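Gluconate kinase (Lactobacillus acidophilus, PDB 3LL3) probably phosphorylates a sugar, perhaps gluconate, at the expense of ATP, as a carbohydrate kinase of the FGGY family. Local coordinates at residues A[259-270]-A[290-301]; A[336-346]-A[372-383]. All coordinates share one frame; numbering follows the deposited sequence.

Contact 1. Residues A[259-270]-A[290-301]. With ATP (adenosine-5'-triphosphate), chain C; DXP (1-deoxy-D-xylulose-5-phosphate), chain D; XUL (D-xylulose), chain E.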
loop_
_atom_site.group_PDB
_atom_site.type_symbol
_atom_site.label_atom_id
_atom_site.label_comp_id
_atom_site.label_asym_id
_atom_site.label_seq_id
_atom_site.Cartn_x
_atom_site.Cartn_y
_atom_site.Cartn_z
ATOM N N VAL A 259 -20.030 -14.036 3.026
ATOM C CA VAL A 259 -19.274 -12.814 3.286
ATOM C C VAL A 259 -20.190 -11.706 3.752
ATOM O O VAL A 259 -20.937 -11.119 2.970
ATOM C CB VAL A 259 -18.474 -12.337 2.071
ATOM C CG1 VAL A 259 -17.524 -11.242 2.485
ATOM C CG2 VAL A 259 -17.722 -13.480 1.421
ATOM N N GLY A 260 -20.149 -11.444 5.046
ATOM C CA GLY A 260 -20.850 -10.314 5.600
ATOM C C GLY A 260 -19.799 -9.356 6.107
ATOM O O GLY A 260 -18.895 -8.961 5.360
ATOM N N THR A 261 -19.908 -8.983 7.377
ATOM C CA THR A 261 -18.864 -8.178 8.008
ATOM C C THR A 261 -17.531 -8.936 7.915
ATOM O O THR A 261 -16.491 -8.389 7.475
ATOM C CB THR A 261 -19.242 -7.840 9.463
ATOM O OG1 THR A 261 -20.520 -7.182 9.470
ATOM C CG2 THR A 261 -18.222 -6.921 10.079
ATOM N N SER A 262 -17.564 -10.206 8.303
ATOM C CA SER A 262 -16.418 -11.084 8.105
ATOM C C SER A 262 -16.836 -12.156 7.102
ATOM O O SER A 262 -17.988 -12.200 6.700
ATOM C CB SER A 262 -15.972 -11.698 9.433
ATOM O OG SER A 262 -17.010 -12.495 10.010
ATOM N N GLY A 263 -15.919 -13.017 6.688
ATOM C CA GLY A 263 -16.277 -14.075 5.764
ATOM C C GLY A 263 -15.859 -15.470 6.187
ATOM O O GLY A 263 -15.184 -15.646 7.198
ATOM N N ALA A 264 -16.250 -16.463 5.390
ATOM C CA ALA A 264 -15.812 -17.834 5.588
ATOM C C ALA A 264 -15.942 -18.616 4.288
ATOM O O ALA A 264 -16.905 -18.430 3.539
ATOM C CB ALA A 264 -16.621 -18.496 6.693
ATOM N N ILE A 265 -14.946 -19.451 3.998
ATOM C CA ILE A 265 -15.043 -20.455 2.940
ATOM C C ILE A 265 -15.011 -21.865 3.553
ATOM O O ILE A 265 -14.141 -22.169 4.378
ATOM C CB ILE A 265 -13.931 -20.276 1.860
ATOM C CG1 ILE A 265 -14.137 -21.267 0.704
ATOM C CG2 ILE A 265 -12.542 -20.395 2.453
ATOM C CD1 ILE A 265 -15.312 -20.866 -0.239
ATOM N N ARG A 266 -15.960 -22.718 3.171
ATOM C CA ARG A 266 -16.075 -24.051 3.759
ATOM C C ARG A 266 -16.529 -25.114 2.769
ATOM O O ARG A 266 -17.205 -24.827 1.774
ATOM C CB ARG A 266 -17.107 -24.050 4.867
ATOM C CG ARG A 266 -16.906 -23.027 5.927
ATOM C CD ARG A 266 -18.083 -23.067 6.857
ATOM N NE ARG A 266 -18.017 -22.039 7.884
ATOM C CZ ARG A 266 -18.806 -20.967 7.931
ATOM N NH1 ARG A 266 -19.741 -20.770 6.994
ATOM N NH2 ARG A 266 -18.659 -20.097 8.933
ATOM N N THR A 267 -16.205 -26.354 3.100
ATOM C CA THR A 267 -16.616 -27.490 2.302
ATOM C C THR A 267 -16.635 -28.734 3.183
ATOM O O THR A 267 -15.964 -28.775 4.206
ATOM C CB THR A 267 -15.677 -27.684 1.086
ATOM O OG1 THR A 267 -16.275 -28.601 0.162
ATOM C CG2 THR A 267 -14.297 -28.205 1.533
ATOM N N ILE A 268 -17.403 -29.743 2.790
ATOM C CA ILE A 268 -17.547 -30.952 3.587
ATOM C C ILE A 268 -16.960 -32.127 2.821
ATOM O O ILE A 268 -17.302 -32.340 1.650
ATOM C CB ILE A 268 -19.027 -31.194 3.917
ATOM C CG1 ILE A 268 -19.518 -30.107 4.881
ATOM C CG2 ILE A 268 -19.241 -32.599 4.487
ATOM C CD1 ILE A 268 -21.003 -30.083 5.098
ATOM N N VAL A 269 -16.063 -32.866 3.475
ATOM C CA VAL A 269 -15.357 -33.978 2.836
ATOM C C VAL A 269 -15.629 -35.271 3.601
ATOM O O VAL A 269 -16.142 -35.226 4.729
ATOM C CB VAL A 269 -13.831 -33.712 2.740
ATOM C CG1 VAL A 269 -13.571 -32.535 1.834
ATOM C CG2 VAL A 269 -13.248 -33.430 4.130
ATOM N N ASP A 270 -15.305 -36.420 3.010
ATOM C CA ASP A 270 -15.708 -37.695 3.634
ATOM C C ASP A 270 -14.690 -38.302 4.597
ATOM O O ASP A 270 -14.925 -39.369 5.162
ATOM C CB ASP A 270 -16.140 -38.738 2.601
ATOM C CG ASP A 270 -15.071 -39.026 1.567
ATOM O OD1 ASP A 270 -13.898 -38.647 1.759
ATOM O OD2 ASP A 270 -15.415 -39.640 0.537
ATOM N N TYR A 290 -16.695 -34.230 7.346
ATOM C CA TYR A 290 -15.735 -33.351 8.002
ATOM C C TYR A 290 -15.790 -31.959 7.378
ATOM O O TYR A 290 -15.694 -31.812 6.165
ATOM C CB TYR A 290 -14.314 -33.955 7.916
ATOM C CG TYR A 290 -14.294 -35.311 8.578
ATOM C CD1 TYR A 290 -14.797 -36.430 7.922
ATOM C CD2 TYR A 290 -13.858 -35.461 9.889
ATOM C CE1 TYR A 290 -14.820 -37.674 8.535
ATOM C CE2 TYR A 290 -13.890 -36.706 10.517
ATOM C CZ TYR A 290 -14.371 -37.806 9.833
ATOM O OH TYR A 290 -14.406 -39.041 10.449
ATOM N N LEU A 291 -15.950 -30.944 8.221
ATOM C CA LEU A 291 -16.071 -29.576 7.751
ATOM C C LEU A 291 -14.702 -28.928 7.664
ATOM O O LEU A 291 -14.015 -28.743 8.684
ATOM C CB LEU A 291 -17.003 -28.768 8.662
ATOM C CG LEU A 291 -17.285 -27.323 8.218
ATOM C CD1 LEU A 291 -18.290 -27.293 7.065
ATOM C CD2 LEU A 291 -17.830 -26.532 9.412
ATOM N N LEU A 292 -14.280 -28.626 6.439
ATOM C CA LEU A 292 -13.042 -27.905 6.218
ATOM C C LEU A 292 -13.359 -26.450 5.975
ATOM O O LEU A 292 -14.327 -26.122 5.297
ATOM C CB LEU A 292 -12.282 -28.463 5.016
ATOM C CG LEU A 292 -12.096 -29.982 4.941
ATOM C CD1 LEU A 292 -11.292 -30.338 3.681
ATOM C CD2 LEU A 292 -11.414 -30.519 6.194
ATOM N N GLY A 293 -12.544 -25.550 6.504
ATOM C CA GLY A 293 -12.773 -24.166 6.152
ATOM C C GLY A 293 -11.766 -23.168 6.655
ATOM O O GLY A 293 -10.842 -23.502 7.424
ATOM N N GLY A 294 -11.962 -21.935 6.197
ATOM C CA GLY A 294 -11.179 -20.793 6.621
ATOM C C GLY A 294 -12.104 -19.663 7.051
ATOM O O GLY A 294 -12.891 -19.153 6.247
ATOM N N PRO A 295 -12.039 -19.279 8.328
ATOM C CA PRO A 295 -12.738 -18.068 8.751
ATOM C C PRO A 295 -11.864 -16.869 8.358
ATOM O O PRO A 295 -10.671 -16.896 8.579
ATOM C CB PRO A 295 -12.789 -18.202 10.270
ATOM C CG PRO A 295 -11.763 -19.266 10.633
ATOM C CD PRO A 295 -11.176 -19.835 9.388
ATOM N N VAL A 296 -12.449 -15.851 7.745
ATOM C CA VAL A 296 -11.672 -14.726 7.218
ATOM C C VAL A 296 -12.215 -13.437 7.824
ATOM O O VAL A 296 -13.409 -13.114 7.655
ATOM C CB VAL A 296 -11.783 -14.672 5.682
ATOM C CG1 VAL A 296 -11.020 -13.486 5.126
ATOM C CG2 VAL A 296 -11.258 -15.960 5.057
ATOM N N ASN A 297 -11.366 -12.708 8.541
ATOM C CA ASN A 297 -11.812 -11.495 9.232
ATOM C C ASN A 297 -12.258 -10.395 8.268
ATOM O O ASN A 297 -13.268 -9.715 8.496
ATOM C CB ASN A 297 -10.704 -10.914 10.123
ATOM C CG ASN A 297 -10.215 -11.894 11.191
ATOM O OD1 ASN A 297 -10.918 -12.835 11.563
ATOM N ND2 ASN A 297 -8.999 -11.655 11.700
ATOM N N ASN A 298 -11.473 -10.223 7.210
ATOM C CA ASN A 298 -11.498 -9.001 6.417
ATOM C C ASN A 298 -12.463 -9.035 5.257
ATOM O O ASN A 298 -12.060 -9.084 4.088
ATOM C CB ASN A 298 -10.074 -8.664 5.969
ATOM C CG ASN A 298 -9.150 -8.429 7.165
ATOM O OD1 ASN A 298 -9.325 -7.467 7.908
ATOM N ND2 ASN A 298 -8.193 -9.323 7.368
ATOM N N GLY A 299 -13.750 -9.008 5.596
ATOM C CA GLY A 299 -14.815 -9.042 4.611
ATOM C C GLY A 299 -15.419 -7.669 4.400
ATOM O O GLY A 299 -14.711 -6.701 4.086
ATOM N N GLY A 300 -16.729 -7.576 4.582
ATOM C CA GLY A 300 -17.430 -6.331 4.373
ATOM C C GLY A 300 -16.986 -5.236 5.316
ATOM O O GLY A 300 -17.181 -4.057 5.025
ATOM N N ILE A 301 -16.411 -5.622 6.456
ATOM C CA ILE A 301 -15.900 -4.650 7.414
ATOM C C ILE A 301 -14.822 -3.773 6.774
ATOM O O ILE A 301 -14.687 -2.592 7.087
ATOM C CB ILE A 301 -15.337 -5.347 8.687
ATOM C CG1 ILE A 301 -15.002 -4.319 9.767
ATOM C CG2 ILE A 301 -14.084 -6.211 8.367
ATOM C CD1 ILE A 301 -14.959 -4.926 11.182
HETATM P PG ATP C . -25.634 -11.180 10.170
HETATM O O1G ATP C . -26.365 -9.690 10.070
HETATM O O2G ATP C . -26.532 -12.313 9.354
HETATM O O3G ATP C . -25.464 -11.550 11.574
HETATM P PB ATP C . -23.421 -9.654 9.178
HETATM O O1B ATP C . -21.936 -10.007 8.567
HETATM O O2B ATP C . -23.335 -8.847 10.389
HETATM O O3B ATP C . -24.144 -11.122 9.460
HETATM P PA ATP C . -24.328 -8.871 6.478
HETATM O O1A ATP C . -24.253 -10.369 5.817
HETATM O O2A ATP C . -25.498 -8.126 6.033
HETATM O O3A ATP C . -24.382 -8.797 8.132
HETATM O "O5'" ATP C . -22.992 -8.071 5.947
HETATM C "C5'" ATP C . -22.696 -6.817 6.517
HETATM C "C4'" ATP C . -21.740 -6.096 5.598
HETATM O "O4'" ATP C . -22.159 -5.805 4.274
HETATM C "C3'" ATP C . -20.908 -4.877 6.097
HETATM O "O3'" ATP C . -19.641 -5.192 6.593
HETATM C "C2'" ATP C . -21.009 -3.838 4.921
HETATM O "O2'" ATP C . -19.853 -3.061 4.771
HETATM C "C1'" ATP C . -21.372 -4.758 3.776
HETATM N N9 ATP C . -22.205 -4.134 2.758
HETATM C C8 ATP C . -23.360 -3.461 2.926
HETATM N N7 ATP C . -23.847 -3.162 1.623
HETATM C C5 ATP C . -22.942 -3.701 0.680
HETATM C C6 ATP C . -22.931 -3.715 -0.734
HETATM N N6 ATP C . -24.036 -3.107 -1.464
HETATM N N1 ATP C . -21.935 -4.318 -1.393
HETATM C C2 ATP C . -20.904 -4.928 -0.715
HETATM N N3 ATP C . -20.923 -4.908 0.669
HETATM C C4 ATP C . -21.938 -4.296 1.342
HETATM C C1 DXP D . -4.441 -7.346 18.309
HETATM C C2 DXP D . -5.566 -6.784 17.390
HETATM C C3 DXP D . -6.856 -7.633 17.273
HETATM C C4 DXP D . -6.446 -9.046 16.810
HETATM C C5 DXP D . -7.410 -10.077 16.173
HETATM O O2 DXP D . -5.297 -5.979 16.561
HETATM O O3 DXP D . -7.839 -6.962 16.588
HETATM O O4 DXP D . -5.239 -8.933 16.126
HETATM O O5 DXP D . -6.978 -10.736 15.012
HETATM P P DXP D . -7.100 -12.355 14.660
HETATM O O2P DXP D . -5.911 -13.144 15.366
HETATM O O1P DXP D . -8.600 -12.855 14.930
HETATM O O3P DXP D . -6.780 -12.587 13.303
HETATM C C1 XUL E . -16.154 -21.072 12.547
HETATM C C2 XUL E . -15.075 -20.347 13.370
HETATM C C3 XUL E . -15.400 -19.002 14.078
HETATM C C4 XUL E . -16.896 -18.645 14.183
HETATM C C5 XUL E . -17.674 -19.514 15.190
HETATM O O1 XUL E . -15.786 -21.093 11.189
HETATM O O2 XUL E . -13.960 -20.810 13.417
HETATM O O3 XUL E . -14.791 -17.948 13.376
HETATM O O4 XUL E . -16.979 -17.298 14.587
HETATM O O5 XUL E . -18.829 -18.854 15.649
#
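Leu-292 and Val-269 meet at about a right angle on one face of the antiparallel pair 263-269/290-296, CD1 of the leucine lying 3.7 Å from CG1 of the valine. CG of Leu-292 sits anti to its own carbonyl carbon (chi1 -48°), which carries the isobutyl group onto both valine methyls. With an alanine here, the Val-269 methyls would probably lose their apolar neighbour, opening a gap beside Cys-282 of strand 281-284. On the other face, CD1 of Leu-291 packs on CG1 of Ile-268 at 3.8 Å. Paired main-chain bonds join 263, 265, 267 and 269 to 296, 294, 292 and 290. Gly-293 faces Arg-266; a CB there would clash with the arginine CG. The extended Arg-266 brings its guanidinium edge near D-xylulose, NH2 3.8 Å from O1, and Ala-264 CB lies over one face, toward its rim. Beyond the strands, Gly-300 N bonds to Gly-260 O (2.7 Å), and Ile-301 N reaches a lone pair of Thr-261 O. Thr-261 N gives a 2.6 Å bond to ATP O1B, and Gly-300 O accepts one from ATP O2'. Main-chain bonding thus ties loop 260-262 to the start of helix 300-311, and Gly-260, where a CB would hit ATP O1B, lets phosphate approach the backbone.

Contact 2. Residues A[336-346]-A[372-383]. With DXP (1-deoxy-D-xylulose-5-phosphate), chain D; XUL (D-xylulose), chain E.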
loop_
_atom_site.group_PDB
_atom_site.type_symbol
_atom_site.label_atom_id
_atom_site.label_comp_id
_atom_site.label_asym_id
_atom_site.label_seq_id
_atom_site.Cartn_x
_atom_site.Cartn_y
_atom_site.Cartn_z
ATOM N N PHE A 336 -4.305 -4.708 -3.428
ATOM C CA PHE A 336 -4.743 -4.357 -2.087
ATOM C C PHE A 336 -4.726 -5.605 -1.218
ATOM O O PHE A 336 -5.535 -6.518 -1.433
ATOM C CB PHE A 336 -6.149 -3.756 -2.093
ATOM C CG PHE A 336 -6.655 -3.372 -0.721
ATOM C CD1 PHE A 336 -6.128 -2.275 -0.043
ATOM C CD2 PHE A 336 -7.666 -4.095 -0.110
ATOM C CE1 PHE A 336 -6.604 -1.914 1.221
ATOM C CE2 PHE A 336 -8.141 -3.746 1.143
ATOM C CZ PHE A 336 -7.614 -2.664 1.815
ATOM N N LEU A 337 -3.802 -5.659 -0.261
ATOM C CA LEU A 337 -3.847 -6.726 0.745
ATOM C C LEU A 337 -4.811 -6.266 1.846
ATOM O O LEU A 337 -4.590 -5.236 2.474
ATOM C CB LEU A 337 -2.452 -7.028 1.313
ATOM C CG LEU A 337 -1.337 -7.414 0.326
ATOM C CD1 LEU A 337 0.005 -7.671 1.041
ATOM C CD2 LEU A 337 -1.745 -8.635 -0.481
ATOM N N PRO A 338 -5.899 -7.021 2.067
ATOM C CA PRO A 338 -7.022 -6.528 2.884
ATOM C C PRO A 338 -6.876 -6.716 4.393
ATOM O O PRO A 338 -7.862 -6.538 5.110
ATOM C CB PRO A 338 -8.207 -7.376 2.410
ATOM C CG PRO A 338 -7.614 -8.583 1.768
ATOM C CD PRO A 338 -6.153 -8.353 1.495
ATOM N N TYR A 339 -5.685 -7.042 4.878
ATOM C CA TYR A 339 -5.563 -7.480 6.268
ATOM C C TYR A 339 -5.662 -6.383 7.322
ATOM O O TYR A 339 -4.817 -6.314 8.210
ATOM C CB TYR A 339 -4.258 -8.221 6.464
ATOM C CG TYR A 339 -3.895 -9.156 5.344
ATOM C CD1 TYR A 339 -4.773 -10.137 4.905
ATOM C CD2 TYR A 339 -2.639 -9.102 4.775
ATOM C CE1 TYR A 339 -4.399 -11.021 3.894
ATOM C CE2 TYR A 339 -2.270 -9.951 3.768
ATOM C CZ TYR A 339 -3.145 -10.916 3.332
ATOM O OH TYR A 339 -2.723 -11.758 2.327
ATOM N N LEU A 340 -6.706 -5.566 7.260
ATOM C CA LEU A 340 -6.876 -4.468 8.216
ATOM C C LEU A 340 -6.928 -4.899 9.703
ATOM O O LEU A 340 -6.272 -4.302 10.543
ATOM C CB LEU A 340 -8.086 -3.600 7.829
ATOM C CG LEU A 340 -7.746 -2.365 6.967
ATOM C CD1 LEU A 340 -6.989 -2.778 5.746
ATOM C CD2 LEU A 340 -9.009 -1.654 6.562
ATOM N N GLY A 341 -7.679 -5.941 10.032
ATOM C CA GLY A 341 -7.771 -6.370 11.429
ATOM C C GLY A 341 -6.921 -7.571 11.818
ATOM O O GLY A 341 -7.363 -8.411 12.598
ATOM N N GLY A 342 -5.701 -7.666 11.294
ATOM C CA GLY A 342 -4.979 -8.925 11.368
ATOM C C GLY A 342 -5.791 -9.925 10.561
ATOM O O GLY A 342 -6.834 -9.559 9.992
ATOM N N GLU A 343 -5.352 -11.176 10.483
ATOM C CA GLU A 343 -6.112 -12.146 9.691
ATOM C C GLU A 343 -6.003 -13.573 10.209
ATOM O O GLU A 343 -4.935 -13.993 10.681
ATOM C CB GLU A 343 -5.675 -12.083 8.215
ATOM C CG GLU A 343 -6.522 -12.922 7.266
ATOM C CD GLU A 343 -8.007 -12.655 7.435
ATOM O OE1 GLU A 343 -8.614 -13.150 8.424
ATOM O OE2 GLU A 343 -8.570 -11.951 6.574
ATOM N N ARG A 344 -7.107 -14.314 10.131
ATOM C CA ARG A 344 -7.071 -15.744 10.368
ATOM C C ARG A 344 -6.760 -16.418 9.025
ATOM O O ARG A 344 -5.698 -16.171 8.473
ATOM C CB ARG A 344 -8.351 -16.228 11.078
ATOM C CG ARG A 344 -8.332 -15.825 12.563
ATOM C CD ARG A 344 -9.635 -16.109 13.316
ATOM N NE ARG A 344 -10.714 -15.259 12.830
ATOM C CZ ARG A 344 -12.004 -15.577 12.894
ATOM N NH1 ARG A 344 -12.380 -16.728 13.432
ATOM N NH2 ARG A 344 -12.921 -14.744 12.407
ATOM N N ALA A 345 -7.640 -17.249 8.478
ATOM C CA ALA A 345 -7.344 -17.803 7.157
ATOM C C ALA A 345 -7.317 -16.655 6.159
ATOM O O ALA A 345 -8.111 -15.731 6.293
ATOM C CB ALA A 345 -8.386 -18.828 6.736
ATOM N N PRO A 346 -6.407 -16.710 5.161
ATOM C CA PRO A 346 -5.436 -17.790 4.932
ATOM C C PRO A 346 -4.049 -17.615 5.582
ATOM O O PRO A 346 -3.298 -18.589 5.628
ATOM C CB PRO A 346 -5.292 -17.776 3.412
ATOM C CG PRO A 346 -5.319 -16.309 3.098
ATOM C CD PRO A 346 -6.304 -15.684 4.103
ATOM N N VAL A 372 -9.706 -2.502 -3.681
ATOM C CA VAL A 372 -10.164 -2.936 -2.363
ATOM C C VAL A 372 -11.100 -4.136 -2.524
ATOM O O VAL A 372 -10.926 -5.170 -1.874
ATOM C CB VAL A 372 -10.898 -1.814 -1.596
ATOM C CG1 VAL A 372 -11.645 -2.395 -0.387
ATOM C CG2 VAL A 372 -9.920 -0.695 -1.171
ATOM N N ILE A 373 -12.072 -4.002 -3.426
ATOM C CA ILE A 373 -13.049 -5.069 -3.640
ATOM C C ILE A 373 -12.362 -6.315 -4.164
ATOM O O ILE A 373 -12.640 -7.423 -3.704
ATOM C CB ILE A 373 -14.169 -4.643 -4.614
ATOM C CG1 ILE A 373 -15.026 -3.560 -3.966
ATOM C CG2 ILE A 373 -15.063 -5.843 -4.938
ATOM C CD1 ILE A 373 -15.838 -2.727 -4.958
ATOM N N GLU A 374 -11.476 -6.141 -5.136
ATOM C CA GLU A 374 -10.724 -7.259 -5.672
ATOM C C GLU A 374 -9.816 -7.934 -4.635
ATOM O O GLU A 374 -9.692 -9.166 -4.637
ATOM C CB GLU A 374 -9.910 -6.841 -6.889
ATOM C CG GLU A 374 -10.775 -6.558 -8.128
ATOM C CD GLU A 374 -10.010 -5.919 -9.273
ATOM O OE1 GLU A 374 -8.825 -5.541 -9.083
ATOM O OE2 GLU A 374 -10.610 -5.785 -10.372
ATOM N N GLY A 375 -9.182 -7.129 -3.777
ATOM C CA GLY A 375 -8.317 -7.654 -2.736
ATOM C C GLY A 375 -9.101 -8.474 -1.723
ATOM O O GLY A 375 -8.662 -9.554 -1.297
ATOM N N ILE A 376 -10.260 -7.953 -1.321
ATOM C CA ILE A 376 -11.122 -8.662 -0.391
ATOM C C ILE A 376 -11.426 -10.055 -0.957
ATOM O O ILE A 376 -11.260 -11.058 -0.277
ATOM C CB ILE A 376 -12.416 -7.879 -0.116
ATOM C CG1 ILE A 376 -12.139 -6.735 0.860
ATOM C CG2 ILE A 376 -13.488 -8.793 0.491
ATOM C CD1 ILE A 376 -13.233 -5.707 0.924
ATOM N N ILE A 377 -11.797 -10.105 -2.229
ATOM C CA ILE A 377 -12.156 -11.364 -2.891
ATOM C C ILE A 377 -10.943 -12.260 -3.136
ATOM O O ILE A 377 -11.035 -13.484 -3.011
ATOM C CB ILE A 377 -12.862 -11.073 -4.243
ATOM C CG1 ILE A 377 -14.128 -10.254 -3.996
ATOM C CG2 ILE A 377 -13.209 -12.380 -4.981
ATOM C CD1 ILE A 377 -14.898 -9.929 -5.303
ATOM N N PHE A 378 -9.816 -11.655 -3.525
ATOM C CA PHE A 378 -8.574 -12.403 -3.713
ATOM C C PHE A 378 -8.189 -13.132 -2.410
ATOM O O PHE A 378 -7.738 -14.277 -2.422
ATOM C CB PHE A 378 -7.419 -11.471 -4.126
ATOM C CG PHE A 378 -7.284 -11.250 -5.618
ATOM C CD1 PHE A 378 -7.462 -12.295 -6.516
ATOM C CD2 PHE A 378 -6.918 -10.001 -6.107
ATOM C CE1 PHE A 378 -7.307 -12.098 -7.876
ATOM C CE2 PHE A 378 -6.749 -9.791 -7.469
ATOM C CZ PHE A 378 -6.943 -10.839 -8.357
ATOM N N ASN A 379 -8.353 -12.448 -1.284
ATOM C CA ASN A 379 -7.994 -13.017 0.014
ATOM C C ASN A 379 -8.849 -14.275 0.274
ATOM O O ASN A 379 -8.339 -15.312 0.688
ATOM C CB ASN A 379 -8.217 -11.955 1.093
ATOM C CG ASN A 379 -7.835 -12.424 2.491
ATOM O OD1 ASN A 379 -8.576 -12.184 3.449
ATOM N ND2 ASN A 379 -6.686 -13.069 2.619
ATOM N N LEU A 380 -10.142 -14.159 -0.002
ATOM C CA LEU A 380 -11.073 -15.282 0.107
ATOM C C LEU A 380 -10.715 -16.408 -0.858
ATOM O O LEU A 380 -10.878 -17.584 -0.539
ATOM C CB LEU A 380 -12.510 -14.810 -0.151
ATOM C CG LEU A 380 -13.153 -13.972 0.965
ATOM C CD1 LEU A 380 -14.289 -13.095 0.413
ATOM C CD2 LEU A 380 -13.631 -14.827 2.116
ATOM N N TYR A 381 -10.246 -16.050 -2.049
ATOM C CA TYR A 381 -9.878 -17.063 -3.027
ATOM C C TYR A 381 -8.595 -17.742 -2.606
ATOM O O TYR A 381 -8.376 -18.917 -2.894
ATOM C CB TYR A 381 -9.718 -16.439 -4.406
ATOM C CG TYR A 381 -9.272 -17.404 -5.474
ATOM C CD1 TYR A 381 -10.083 -18.468 -5.871
ATOM C CD2 TYR A 381 -8.054 -17.244 -6.098
ATOM C CE1 TYR A 381 -9.670 -19.344 -6.865
ATOM C CE2 TYR A 381 -7.635 -18.102 -7.087
ATOM C CZ TYR A 381 -8.442 -19.150 -7.476
ATOM O OH TYR A 381 -8.010 -19.991 -8.484
ATOM N N ASP A 382 -7.745 -16.977 -1.929
ATOM C CA ASP A 382 -6.499 -17.479 -1.348
ATOM C C ASP A 382 -6.844 -18.569 -0.308
ATOM O O ASP A 382 -6.268 -19.667 -0.309
ATOM C CB ASP A 382 -5.762 -16.289 -0.704
ATOM C CG ASP A 382 -4.359 -16.636 -0.199
ATOM O OD1 ASP A 382 -3.935 -17.798 -0.317
ATOM O OD2 ASP A 382 -3.668 -15.720 0.302
ATOM N N ALA A 383 -7.798 -18.269 0.567
ATOM C CA ALA A 383 -8.226 -19.241 1.579
ATOM C C ALA A 383 -8.898 -20.442 0.915
ATOM O O ALA A 383 -8.574 -21.576 1.219
ATOM C CB ALA A 383 -9.149 -18.605 2.610
HETATM C C1 DXP D . -4.441 -7.346 18.309
HETATM C C2 DXP D . -5.566 -6.784 17.390
HETATM C C3 DXP D . -6.856 -7.633 17.273
HETATM C C4 DXP D . -6.446 -9.046 16.810
HETATM C C5 DXP D . -7.410 -10.077 16.173
HETATM O O2 DXP D . -5.297 -5.979 16.561
HETATM O O3 DXP D . -7.839 -6.962 16.588
HETATM O O4 DXP D . -5.239 -8.933 16.126
HETATM O O5 DXP D . -6.978 -10.736 15.012
HETATM P P DXP D . -7.100 -12.355 14.660
HETATM O O2P DXP D . -5.911 -13.144 15.366
HETATM O O1P DXP D . -8.600 -12.855 14.930
HETATM O O3P DXP D . -6.780 -12.587 13.303
HETATM C C1 XUL E . -16.154 -21.072 12.547
HETATM C C2 XUL E . -15.075 -20.347 13.370
HETATM C C3 XUL E . -15.400 -19.002 14.078
HETATM C C4 XUL E . -16.896 -18.645 14.183
HETATM C C5 XUL E . -17.674 -19.514 15.190
HETATM O O1 XUL E . -15.786 -21.093 11.189
HETATM O O2 XUL E . -13.960 -20.810 13.417
HETATM O O3 XUL E . -14.791 -17.948 13.376
HETATM O O4 XUL E . -16.979 -17.298 14.587
HETATM O O5 XUL E . -18.829 -18.854 15.649
HETATM O O HOH W 1 -4.497 -13.390 1.204
#
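The loop that follows strand 335-337 lies along helix 365-388 in the C-terminal domain of this FGGY kinase, and its far side borders the sites of both sugar ligands. Phe-336 takes a CH-pi contact from Val-372: methyl CG2 stands 4.0 Å from the ring centroid, only 1° off the normal. CG of the phenylalanine is anti to the backbone N (chi1 -180°), which lays the ring alongside the first turn of the segment. One turn on, Gly-375 CA comes to 3.3 Å from Phe-336 O in a CA-H...O contact; a CB at this glycine would clash with that oxygen. Pro-338 then sets its CG on CB of Asn-379, 3.5 Å away. A water joins Tyr-339 OH to Asp-382 OD2, donating to the carboxylate oxygen at 2.6 Å; that oxygen also has a salt bridge to Arg-482 of helix 465-485. Pro-346, after a cis peptide, crosses Asp-382 and rests its CB 4.0 Å from CB of Ala-383. Between the prolines, Glu-343 OE1 takes the N-H of Arg-344 on its anti lone pair at 2.6 Å, bracing the backbone from which the Arg-344 side chain, bent at chi3, brings NH1 to D-xylulose O3 at 2.7 Å. Prolines seat the loop on the helix while its glycines and arginine face the two ligand sites, an arrangement that belongs to the actin-like ATPase fold of the FGGY kinases, where loops and helices packed on the C-terminal domain's sheet line the ligand sites.

In the fold
Both contacts are buried, but the centre of contact 1 lies about 7 Å from the centre of the chain, that of contact 2 about 17 Å. Contact 1 joins neighbouring strands of the seven-stranded sheet, mainly through regular main-chain bonds; contact 2 sets a loop on a helix mainly through aromatic, proline and water-mediated contacts. They share the C-terminal domain and meet where Asn-297 OD1 accepts from Arg-344 NE at 2.7 Å and Asn-298 ND2 gives to Glu-343 OE2. Both border D-xylulose and 1-deoxy-D-xylulose-5-phosphate, whereas, of the two, contact 1 bonds ATP directly.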